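Side-chain contacts in 3-oxo-tetronate kinase (Salmonella typhimurium, PDB 3DQQ), which probably catalyses the ATP-dependent phosphorylation of 3-oxo-tetronate to 3-oxo-tetronate 4-phosphate: residues A[19-24]-A[226-231]; A[53-58]-A[145-150]; A[109-114]-A[184-189]; A[121-124]-A[129-132]; A[173-178]-A[208-213]. All blocks are in the same frame, centred on the assembly; numbering follows the deposited sequence.

How the contacts relate
All five contacts belong to the sugar-binding N-terminal domain. Contacts 1, 3 and 5 join up: L226 of contact 1 brings CD1 to 3.5 Å from Q210 OE1 of contact 5 and CD2 to 4.2 Å from V113 CG2 of contact 3, while L186 CD1 of contact 3 lies 3.6 Å from V213 CG1 of contact 5. Contacts 2 and 4 do not touch, their nearest atoms being about 6 Å apart, but both meet the second subunit. Of the five, contact 2 comes nearest to an annotated site, though not into it: the I147 side chain is about 12 Å from that of E363, probably part of the ATP site.

Contact 1. Residues A[19-24]-A[226-231]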
# COMPACT_ATOMS: atom_id res chain seq x y z
N ALA A 19 -24.86 9.42 8.39
CA ALA A 19 -26.23 9.30 7.82
C ALA A 19 -26.81 7.94 8.09
O ALA A 19 -27.99 7.77 8.30
CB ALA A 19 -26.25 9.58 6.35
N SER A 20 -25.96 6.95 8.09
CA SER A 20 -26.45 5.64 8.30
C SER A 20 -26.89 5.45 9.73
O SER A 20 -27.89 4.81 9.98
CB SER A 20 -25.40 4.63 7.93
OG SER A 20 -25.91 3.34 8.21
N PHE A 21 -26.15 6.01 10.69
CA PHE A 21 -26.56 5.93 12.09
C PHE A 21 -27.87 6.64 12.31
O PHE A 21 -28.69 6.16 13.08
CB PHE A 21 -25.50 6.51 13.04
CG PHE A 21 -24.42 5.55 13.36
CD1 PHE A 21 -23.26 5.53 12.62
CD2 PHE A 21 -24.57 4.64 14.36
CE1 PHE A 21 -22.26 4.59 12.88
CE2 PHE A 21 -23.57 3.70 14.63
CZ PHE A 21 -22.43 3.68 13.88
N LEU A 22 -28.10 7.76 11.63
CA LEU A 22 -29.40 8.44 11.82
C LEU A 22 -30.53 7.54 11.32
O LEU A 22 -31.54 7.35 12.01
CB LEU A 22 -29.43 9.82 11.17
CG LEU A 22 -28.41 10.85 11.67
CD1 LEU A 22 -28.45 12.10 10.78
CD2 LEU A 22 -28.63 11.17 13.14
N VAL A 23 -30.34 6.94 10.15
CA VAL A 23 -31.39 6.09 9.60
C VAL A 23 -31.60 4.84 10.43
O VAL A 23 -32.72 4.46 10.72
CB VAL A 23 -31.13 5.75 8.12
CG1 VAL A 23 -32.09 4.67 7.66
CG2 VAL A 23 -31.24 7.04 7.27
N GLU A 24 -30.52 4.21 10.86
CA GLU A 24 -30.63 3.02 11.72
C GLU A 24 -31.28 3.33 13.05
O GLU A 24 -31.72 2.42 13.72
CB GLU A 24 -29.27 2.37 11.95
CG GLU A 24 -28.65 1.86 10.63
CD GLU A 24 -29.52 0.81 9.92
OE1 GLU A 24 -29.85 -0.19 10.61
OE2 GLU A 24 -29.88 0.97 8.72
N LEU A 226 -22.49 10.61 18.92
CA LEU A 226 -23.48 11.53 19.48
C LEU A 226 -24.71 11.59 18.60
O LEU A 226 -25.81 11.71 19.13
CB LEU A 226 -22.88 12.92 19.65
CG LEU A 226 -23.76 13.99 20.24
CD1 LEU A 226 -24.51 13.53 21.52
CD2 LEU A 226 -22.93 15.30 20.43
N ALA A 227 -24.54 11.51 17.28
CA ALA A 227 -25.70 11.53 16.36
C ALA A 227 -26.65 10.39 16.69
O ALA A 227 -27.87 10.53 16.72
CB ALA A 227 -25.26 11.43 14.91
N MET A 228 -26.08 9.23 16.94
CA MET A 228 -26.89 8.10 17.36
C MET A 228 -27.71 8.47 18.59
O MET A 228 -28.90 8.20 18.67
CB MET A 228 -26.00 6.88 17.63
CG MET A 228 -26.78 5.68 18.12
SD MET A 228 -25.75 4.62 19.17
CE MET A 228 -24.37 4.15 18.08
N GLY A 229 -27.08 9.13 19.54
CA GLY A 229 -27.75 9.52 20.77
C GLY A 229 -28.83 10.53 20.54
O GLY A 229 -29.87 10.47 21.17
N LEU A 230 -28.60 11.49 19.63
CA LEU A 230 -29.60 12.47 19.31
C LEU A 230 -30.73 11.80 18.58
O LEU A 230 -31.87 12.11 18.86
CB LEU A 230 -29.03 13.62 18.51
CG LEU A 230 -28.05 14.50 19.28
CD1 LEU A 230 -27.18 15.26 18.30
CD2 LEU A 230 -28.75 15.43 20.29
N ALA A 231 -30.44 10.85 17.70
CA ALA A 231 -31.51 10.19 16.95
C ALA A 231 -32.45 9.47 17.88
O ALA A 231 -33.65 9.56 17.72
CB ALA A 231 -30.97 9.22 15.96
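The single aromatic ring in this contact, that of F21, meets the terminal methyl of M228 obliquely. Two neighbouring ring carbons do the touching: F21 CE2 is 3.6 Å from M228 CE, and F21 CD2 is 3.8 Å from the same methyl. The methionine leaves its helix with CG anti to the backbone N (chi1 178°) and then bends at the thioether (chi3 -59°), which delivers the terminal methyl to the ring. L118, in a loop, also packs on F21.

One residue along, L22 works on a different part of the opposite helix. Its CB does not aim straight across, yet the end of the side chain closes the distance. The CD2 branch reaches A227 CB at 3.8 Å and A231 CB at 4.2 Å, two alanines one helical turn apart, so a single methyl bears on two small side chains. A227 O is also near this methyl, at 3.7 Å. The side-chain pairs are all apolar, and apart from F21, which is partly exposed, the touching residues are buried.

The two short helical segments run in nearly the same direction, 25° apart, with their axes 8.6 Å from each other at closest approach. L226 and L230 turn to strand 79-83, and A19, L22 and V23 touch strand 29-33. Near-parallel helices packed side by side over parallel strands are typical of a layered alpha/beta fold, here the sugar-binding domain.

Contact 2. Residues A[53-58]-A[145-150]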
# COMPACT_ATOMS: atom_id res chain seq x y z
N THR A 53 -13.25 18.82 3.33
CA THR A 53 -12.70 19.86 4.13
C THR A 53 -11.85 19.31 5.28
O THR A 53 -11.36 20.05 6.07
CB THR A 53 -13.85 20.75 4.62
OG1 THR A 53 -14.86 19.92 5.21
CG2 THR A 53 -14.47 21.58 3.44
N ARG A 54 -11.63 18.01 5.36
CA ARG A 54 -10.76 17.51 6.41
C ARG A 54 -9.32 18.01 6.36
O ARG A 54 -8.78 18.38 7.39
CB ARG A 54 -10.76 16.01 6.43
CG ARG A 54 -9.88 15.45 7.49
CD ARG A 54 -10.10 13.98 7.66
NE ARG A 54 -11.48 13.70 7.99
CZ ARG A 54 -11.96 12.49 8.19
NH1 ARG A 54 -13.22 12.32 8.50
NH2 ARG A 54 -11.17 11.45 8.11
N SER A 55 -8.71 18.06 5.17
CA SER A 55 -7.28 18.44 5.01
C SER A 55 -6.94 19.63 4.15
O SER A 55 -5.78 20.01 4.10
CB SER A 55 -6.47 17.30 4.42
OG SER A 55 -6.73 16.12 5.13
N CYS A 56 -7.89 20.22 3.46
CA CYS A 56 -7.60 21.40 2.68
C CYS A 56 -7.26 22.60 3.62
O CYS A 56 -7.42 22.51 4.84
CB CYS A 56 -8.83 21.73 1.88
SG CYS A 56 -10.16 22.21 2.95
N PRO A 57 -6.81 23.71 3.07
CA PRO A 57 -6.53 24.86 3.92
C PRO A 57 -7.76 25.30 4.73
O PRO A 57 -8.91 25.17 4.25
CB PRO A 57 -6.17 25.97 2.92
CG PRO A 57 -5.78 25.27 1.68
CD PRO A 57 -6.52 23.97 1.65
N ALA A 58 -7.49 25.86 5.92
CA ALA A 58 -8.50 26.26 6.85
C ALA A 58 -9.49 27.18 6.19
O ALA A 58 -10.71 27.01 6.37
CB ALA A 58 -7.86 26.94 8.03
N HIS A 145 -0.05 8.36 11.19
CA HIS A 145 -0.96 8.70 10.10
C HIS A 145 -0.24 9.55 9.06
O HIS A 145 0.45 10.51 9.40
CB HIS A 145 -2.20 9.41 10.63
CG HIS A 145 -3.34 9.41 9.67
ND1 HIS A 145 -3.42 10.28 8.61
CD2 HIS A 145 -4.47 8.66 9.63
CE1 HIS A 145 -4.53 10.05 7.94
NE2 HIS A 145 -5.19 9.07 8.54
N PRO A 146 -0.37 9.16 7.79
CA PRO A 146 0.26 9.83 6.65
C PRO A 146 -0.03 11.31 6.54
O PRO A 146 0.87 12.08 6.18
CB PRO A 146 -0.35 9.12 5.44
CG PRO A 146 -0.84 7.82 5.93
CD PRO A 146 -1.15 7.97 7.37
N ILE A 147 -1.28 11.73 6.80
CA ILE A 147 -1.68 13.14 6.57
C ILE A 147 -1.71 13.93 7.87
O ILE A 147 -1.19 15.05 7.94
CB ILE A 147 -3.08 13.25 5.88
CG1 ILE A 147 -3.06 12.57 4.51
CG2 ILE A 147 -3.49 14.71 5.75
CD1 ILE A 147 -3.32 11.06 4.59
N ASN A 148 -2.32 13.33 8.90
CA ASN A 148 -2.44 13.98 10.20
C ASN A 148 -2.04 13.07 11.35
O ASN A 148 -2.90 12.58 12.08
CB ASN A 148 -3.85 14.58 10.38
CG ASN A 148 -4.92 13.72 9.81
OD1 ASN A 148 -5.15 12.62 10.31
ND2 ASN A 148 -5.59 14.21 8.76
N PRO A 149 -0.72 12.89 11.53
CA PRO A 149 -0.21 12.04 12.60
C PRO A 149 -0.58 12.66 13.94
O PRO A 149 -0.43 13.86 14.12
CB PRO A 149 1.32 12.09 12.40
CG PRO A 149 1.58 13.40 11.67
CD PRO A 149 0.37 13.57 10.78
N MET A 150 -1.05 11.84 14.88
CA MET A 150 -1.59 12.34 16.12
C MET A 150 -0.66 11.89 17.25
O MET A 150 -0.63 10.72 17.62
CB MET A 150 -3.01 11.80 16.32
CG MET A 150 -3.94 12.03 15.15
SD MET A 150 -4.39 13.75 14.64
CE MET A 150 -5.31 14.22 16.15
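S55 and I147 make the van der Waals part of this contact, a light touch between two loops. The serine OG stands 3.6 Å from I147 CG2, and its CB follows at 4.2 Å from the same methyl. That methyl is the branch lying anti to the backbone N, while CG1 lies beside that nitrogen. The side chain of N148 comes up next to this pair.

Hydrogen bonds act inside the loop 145-150. H145 folds its ring back so that ND1 accepts from two successive backbone amides, I147 N at 3.2 Å and N148 N at 3.3 Å, the second almost straight at 175°. Both donors are tilted out of the ring plane. ND1 therefore probably carries no proton, and the ring is held over its own turn, with P146 CD against one face. These are connecting loops of an alpha/beta domain: 53-58 runs from strand 46-50 into helix 58-74, with P57 at the N-cap position.

R54 NH2 stays 6.5 Å from H145 NE2, too far for direct contact. R54 instead makes a salt bridge to D10 through NH1. Y329 of the second subunit also closes in: its ring meets that of H145 at about 75°, and it packs on I147.

Contact 3. Residues A[109-114]-A[184-189]; sequences TSFTVI and AALSRL
F111 and L186 form the tight half of this contact. The leucine methyl CD2 comes in at the ring's edge, near its plane, 3.6 Å from F111 CE2 and 4.0 Å from CZ, the two side chains crossing at about a right angle. F111 gets there because CG is anti to the backbone N (chi1 -171°), which directs the ring, from just ahead of strand 112-115, to the helix. V113 supports the same methyl from two residues further along, its CG1 lying 4.2 Å from L186 CD2. Both V113 and L186 are buried, and I170 of strand 167-170 packs on L186 as well.

Toward the other end the packing is looser. L189 meets the ring obliquely through CB alone, 4.1 Å from both CZ and CE1 of F111, and both residues remain partly exposed. Strand 196-199 lies alongside, its A197 touching both F111 and L189; F111 thus reaches past that strand, from just before strand 112-115, to the helix 179-191 covering this border of the sheet.

Carbon meets carbon in every side-chain pair, with no polar link between the segments. Such a joint has little directional preference, so the fit of ring edge and methyl, and the exclusion of water around L186, are probably what hold strand and helix together here.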
# COMPACT_ATOMS: atom_id res chain seq x y z
N THR A 109 -23.43 31.66 18.91
CA THR A 109 -23.34 30.86 20.11
C THR A 109 -21.92 30.93 20.74
O THR A 109 -20.92 31.02 20.03
CB THR A 109 -23.75 29.34 19.85
OG1 THR A 109 -23.45 28.59 21.02
CG2 THR A 109 -22.94 28.66 18.81
N SER A 110 -21.85 30.84 22.06
CA SER A 110 -20.57 30.93 22.82
C SER A 110 -20.02 29.67 23.45
O SER A 110 -18.95 29.74 24.05
CB SER A 110 -20.73 31.92 23.94
OG SER A 110 -20.79 33.19 23.34
N PHE A 111 -20.73 28.55 23.33
CA PHE A 111 -20.34 27.33 23.96
C PHE A 111 -20.76 26.15 23.13
O PHE A 111 -21.87 26.17 22.69
CB PHE A 111 -21.02 27.25 25.29
CG PHE A 111 -20.54 26.14 26.11
CD1 PHE A 111 -19.28 26.20 26.67
CD2 PHE A 111 -21.29 24.98 26.26
CE1 PHE A 111 -18.79 25.14 27.40
CE2 PHE A 111 -20.80 23.91 27.00
CZ PHE A 111 -19.56 23.98 27.57
N THR A 112 -19.91 25.15 22.89
CA THR A 112 -20.29 23.95 22.12
C THR A 112 -19.63 22.74 22.64
O THR A 112 -18.66 22.84 23.35
CB THR A 112 -19.86 24.08 20.67
OG1 THR A 112 -20.30 25.37 20.25
CG2 THR A 112 -20.51 23.03 19.74
N VAL A 113 -20.12 21.57 22.27
CA VAL A 113 -19.53 20.35 22.74
C VAL A 113 -18.73 19.71 21.67
O VAL A 113 -18.93 20.00 20.48
CB VAL A 113 -20.58 19.37 23.24
CG1 VAL A 113 -21.46 20.04 24.34
CG2 VAL A 113 -21.37 18.80 22.06
N ILE A 114 -17.81 18.86 22.10
CA ILE A 114 -16.95 18.07 21.23
C ILE A 114 -17.11 16.64 21.68
O ILE A 114 -16.74 16.35 22.80
CB ILE A 114 -15.46 18.47 21.42
CG1 ILE A 114 -15.23 19.87 20.86
CG2 ILE A 114 -14.51 17.49 20.72
CD1 ILE A 114 -13.95 20.49 21.31
N ALA A 184 -25.77 20.53 34.56
CA ALA A 184 -25.25 21.47 35.52
C ALA A 184 -23.76 21.70 35.23
O ALA A 184 -23.30 22.84 35.22
CB ALA A 184 -25.47 20.98 36.93
N ALA A 185 -23.02 20.62 34.96
CA ALA A 185 -21.58 20.72 34.73
C ALA A 185 -21.33 21.53 33.44
O ALA A 185 -20.38 22.32 33.35
CB ALA A 185 -20.96 19.34 34.67
N LEU A 186 -22.21 21.38 32.45
CA LEU A 186 -22.08 22.12 31.20
C LEU A 186 -22.22 23.60 31.46
O LEU A 186 -21.37 24.36 31.05
CB LEU A 186 -23.10 21.65 30.17
CG LEU A 186 -22.69 20.36 29.44
CD1 LEU A 186 -23.88 19.63 28.78
CD2 LEU A 186 -21.57 20.69 28.45
N SER A 187 -23.28 24.00 32.15
CA SER A 187 -23.45 25.40 32.55
C SER A 187 -22.27 25.91 33.31
O SER A 187 -21.86 27.04 33.14
CB SER A 187 -24.60 25.55 33.49
OG SER A 187 -25.81 25.12 32.91
N ARG A 188 -21.74 25.10 34.18
CA ARG A 188 -20.64 25.55 34.98
C ARG A 188 -19.38 25.88 34.15
O ARG A 188 -18.70 26.89 34.39
CB ARG A 188 -20.34 24.49 36.01
CG ARG A 188 -19.71 25.05 37.25
CD ARG A 188 -19.49 23.96 38.38
NE ARG A 188 -20.64 23.03 38.61
CZ ARG A 188 -20.65 21.73 38.27
NH1 ARG A 188 -19.58 21.18 37.65
NH2 ARG A 188 -21.72 20.98 38.52
N LEU A 189 -19.09 25.02 33.16
CA LEU A 189 -17.99 25.29 32.27
C LEU A 189 -18.21 26.63 31.56
O LEU A 189 -17.32 27.44 31.36
CB LEU A 189 -17.83 24.15 31.26
CG LEU A 189 -17.35 22.83 31.88
CD1 LEU A 189 -17.26 21.75 30.87
CD2 LEU A 189 -16.03 23.03 32.55

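Contact 4. Residues A[121-124]-A[129-132]; sequences NGRT and YLFV
F131 O is approached by several groups from the facing strand and from water. T124 N donates to it at 3.1 Å, lying in the carbonyl plane; R123 CA adds a CA-H...O contact at 3.3 Å; and a water whose oxygen lies 2.8 Å from T124 OG1 may also donate to F131 O, its oxygen being a long 3.3 Å from that atom. The return bond, F131 N to T124 O, is shorter at 2.9 Å and runs nearly along the C=O axis, with an N-H...O angle of 165°. T124 and F131 are thus an antiparallel hydrogen-bonded pair, and R123 and V132 the non-hydrogen-bonded pair beside it.

On the T124 side of the sheet, OG1 rests 3.6 Å from F131 CB. The phenyl ring swings away from the neighbouring strand, although its edge still has T124 O near the ring plane. L130 sends CD1 back to 3.6 Å from T124 O. R123, on the opposite face, bends at chi2 and chi3 so that its guanidinium doubles back on its own chain: NH2 donates to N121 O at 2.7 Å, with the oxygen in the guanidinium plane, so the side chain bridges back past G122 to the residue before it.

The two strands form a beta hairpin, and strand 135-136 extends it to a three-stranded antiparallel sheet, with L136 packing on Y129 and F131. I325 of the second subunit, at the end of its helix 321-325, packs on R123 and V132.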
# COMPACT_ATOMS: atom_id res chain seq x y z
N ASN A 121 -16.98 1.11 17.59
CA ASN A 121 -15.76 0.94 16.76
C ASN A 121 -14.49 1.18 17.55
O ASN A 121 -13.46 1.45 16.97
CB ASN A 121 -15.72 1.91 15.58
CG ASN A 121 -16.74 1.58 14.53
OD1 ASN A 121 -17.67 0.79 14.76
ND2 ASN A 121 -16.60 2.19 13.35
N GLY A 122 -14.56 1.10 18.87
CA GLY A 122 -13.36 1.22 19.68
C GLY A 122 -12.80 2.61 19.84
O GLY A 122 -11.63 2.77 20.04
N ARG A 123 -13.62 3.63 19.76
CA ARG A 123 -13.17 4.93 20.15
C ARG A 123 -13.88 5.35 21.39
O ARG A 123 -15.12 5.47 21.40
CB ARG A 123 -13.44 5.88 19.05
CG ARG A 123 -12.22 6.04 18.25
CD ARG A 123 -12.52 5.95 16.84
NE ARG A 123 -12.56 4.57 16.44
CZ ARG A 123 -12.18 4.16 15.25
NH1 ARG A 123 -11.73 5.03 14.34
NH2 ARG A 123 -12.25 2.87 14.95
N THR A 124 -13.12 5.57 22.45
CA THR A 124 -13.74 5.97 23.68
C THR A 124 -13.01 7.18 24.19
O THR A 124 -11.90 7.44 23.79
CB THR A 124 -13.80 4.77 24.69
OG1 THR A 124 -12.50 4.21 24.85
CG2 THR A 124 -14.76 3.65 24.17
N TYR A 129 -9.36 12.25 27.31
CA TYR A 129 -8.33 11.60 26.50
C TYR A 129 -8.99 10.61 25.55
O TYR A 129 -9.93 9.91 25.94
CB TYR A 129 -7.33 10.85 27.38
CG TYR A 129 -6.51 11.72 28.31
CD1 TYR A 129 -5.19 12.05 28.02
CD2 TYR A 129 -7.05 12.19 29.51
CE1 TYR A 129 -4.45 12.81 28.88
CE2 TYR A 129 -6.31 12.97 30.38
CZ TYR A 129 -5.01 13.28 30.05
OH TYR A 129 -4.29 14.04 30.94
N LEU A 130 -8.53 10.57 24.31
CA LEU A 130 -9.13 9.74 23.31
C LEU A 130 -8.37 8.44 23.23
O LEU A 130 -7.15 8.44 23.16
CB LEU A 130 -9.12 10.48 21.96
CG LEU A 130 -9.64 9.81 20.65
CD1 LEU A 130 -11.01 9.19 20.81
CD2 LEU A 130 -9.69 10.85 19.49
N PHE A 131 -9.11 7.34 23.21
CA PHE A 131 -8.58 6.01 23.11
C PHE A 131 -9.01 5.29 21.86
O PHE A 131 -10.15 5.23 21.55
CB PHE A 131 -9.06 5.17 24.26
CG PHE A 131 -8.49 5.55 25.55
CD1 PHE A 131 -7.42 4.88 26.05
CD2 PHE A 131 -9.01 6.56 26.27
CE1 PHE A 131 -6.91 5.21 27.20
CE2 PHE A 131 -8.48 6.90 27.42
CZ PHE A 131 -7.43 6.22 27.89
N VAL A 132 -8.05 4.71 21.17
CA VAL A 132 -8.30 3.87 20.04
C VAL A 132 -8.06 2.46 20.46
O VAL A 132 -6.96 2.05 20.62
CB VAL A 132 -7.37 4.20 18.91
CG1 VAL A 132 -7.54 3.27 17.80
CG2 VAL A 132 -7.59 5.57 18.46
O HOH W 1 -11.61 2.55 22.77

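Contact 5. Residues A[173-178]-A[208-213]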
# COMPACT_ATOMS: atom_id res chain seq x y z
N GLN A 173 -17.99 9.84 34.81
CA GLN A 173 -18.69 9.83 36.10
C GLN A 173 -19.84 10.83 36.20
O GLN A 173 -20.83 10.53 36.87
CB GLN A 173 -17.71 10.07 37.23
CG GLN A 173 -16.82 8.89 37.50
CD GLN A 173 -15.52 8.87 36.72
OE1 GLN A 173 -15.24 9.77 35.89
NE2 GLN A 173 -14.70 7.83 36.97
N THR A 174 -19.74 12.00 35.57
CA THR A 174 -20.87 12.95 35.61
C THR A 174 -22.05 12.42 34.77
O THR A 174 -23.20 12.47 35.18
CB THR A 174 -20.45 14.29 35.06
OG1 THR A 174 -19.36 14.80 35.82
CG2 THR A 174 -21.60 15.29 35.08
N LEU A 175 -21.75 11.94 33.59
CA LEU A 175 -22.75 11.32 32.74
C LEU A 175 -23.46 10.24 33.55
O LEU A 175 -24.67 10.08 33.47
CB LEU A 175 -22.07 10.71 31.51
CG LEU A 175 -21.98 11.50 30.21
CD1 LEU A 175 -22.03 12.97 30.34
CD2 LEU A 175 -20.73 11.10 29.49
N ASP A 176 -22.69 9.50 34.33
CA ASP A 176 -23.24 8.43 35.16
C ASP A 176 -24.14 8.98 36.25
O ASP A 176 -25.04 8.31 36.70
CB ASP A 176 -22.12 7.56 35.77
CG ASP A 176 -21.37 6.69 34.70
OD1 ASP A 176 -22.03 6.34 33.68
OD2 ASP A 176 -20.13 6.40 34.85
N GLU A 177 -23.93 10.21 36.68
CA GLU A 177 -24.90 10.84 37.56
C GLU A 177 -26.17 11.28 36.83
O GLU A 177 -27.16 11.56 37.46
CB GLU A 177 -24.30 12.04 38.27
CG GLU A 177 -23.43 11.68 39.45
CD GLU A 177 -22.50 12.83 39.94
OE1 GLU A 177 -22.64 14.00 39.47
OE2 GLU A 177 -21.60 12.52 40.80
N GLY A 178 -26.15 11.39 35.52
CA GLY A 178 -27.35 11.71 34.79
C GLY A 178 -27.49 13.11 34.21
O GLY A 178 -26.57 13.97 34.28
N GLU A 208 -26.24 8.05 24.71
CA GLU A 208 -27.66 8.28 24.85
C GLU A 208 -27.91 9.41 25.83
O GLU A 208 -28.79 10.24 25.62
CB GLU A 208 -28.38 7.04 25.30
CG GLU A 208 -28.41 5.90 24.27
CD GLU A 208 -29.16 4.63 24.78
OE1 GLU A 208 -29.82 3.94 23.96
OE2 GLU A 208 -29.10 4.32 26.01
N ILE A 209 -27.14 9.45 26.91
CA ILE A 209 -27.29 10.52 27.90
C ILE A 209 -26.92 11.87 27.26
O ILE A 209 -27.56 12.89 27.50
CB ILE A 209 -26.44 10.24 29.14
CG1 ILE A 209 -26.98 9.01 29.86
CG2 ILE A 209 -26.43 11.44 30.09
CD1 ILE A 209 -25.97 8.27 30.78
N GLN A 210 -25.87 11.88 26.45
CA GLN A 210 -25.44 13.14 25.84
C GLN A 210 -26.55 13.63 24.93
O GLN A 210 -26.91 14.81 24.98
CB GLN A 210 -24.16 12.96 25.04
CG GLN A 210 -22.88 12.70 25.81
CD GLN A 210 -21.73 12.38 24.83
OE1 GLN A 210 -21.80 12.78 23.67
NE2 GLN A 210 -20.67 11.68 25.28
N GLY A 211 -27.08 12.70 24.12
CA GLY A 211 -28.18 12.97 23.22
C GLY A 211 -29.32 13.58 23.96
O GLY A 211 -29.92 14.53 23.52
N GLU A 212 -29.60 13.05 25.12
CA GLU A 212 -30.70 13.56 25.89
C GLU A 212 -30.44 14.95 26.45
O GLU A 212 -31.34 15.75 26.58
CB GLU A 212 -30.99 12.61 27.04
CG GLU A 212 -32.29 12.94 27.80
CD GLU A 212 -32.80 11.75 28.63
OE1 GLU A 212 -32.23 10.62 28.43
OE2 GLU A 212 -33.76 11.93 29.46
N VAL A 213 -29.19 15.22 26.81
CA VAL A 213 -28.83 16.52 27.37
C VAL A 213 -28.85 17.57 26.25
O VAL A 213 -29.34 18.66 26.46
CB VAL A 213 -27.44 16.45 28.05
CG1 VAL A 213 -26.99 17.81 28.47
CG2 VAL A 213 -27.49 15.48 29.23
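Helices 172-177 and 204-214, both part of the helical covering of an alpha/beta domain, meet where I209 packs against L175. The approach is made at the C-terminal end of the first helix. The CB of I209 points toward the other helix, and with CG1 beside the backbone N (chi1 -66°) and an extended second torsion the side chain carries the CD1 methyl to 3.5 Å from L175 O. The CG2 branch lies 4.0 Å from the same oxygen. Side chain against side chain the fit is slacker, L175 CG being 4.5 Å from I209 CG2.

The carbonyl that the isoleucine covers already has a polar partner in its own chain: G178 N donates to L175 O at 2.8 Å. G178 is where the helix stops, having positive phi (107°), and it is at once the N-cap residue of helix 179-191. The isoleucine thus packs where one helix gives way to the next, and T182 of the second packs on L175.

Polar links flank this centre. D176 OD1 reaches past the contact to R205 in a salt bridge and to H206 in a hydrogen bond, tying the end of one helix to the beginning of the other. Beyond I209, Q210 turns the end of its side chain toward L175, but its strongest polar partner is elsewhere, OE1 being hydrogen-bonded to S115 OG. Its amide NE2, which makes a weak bond to D200 O, lies 4.3 Å from L175 CD2.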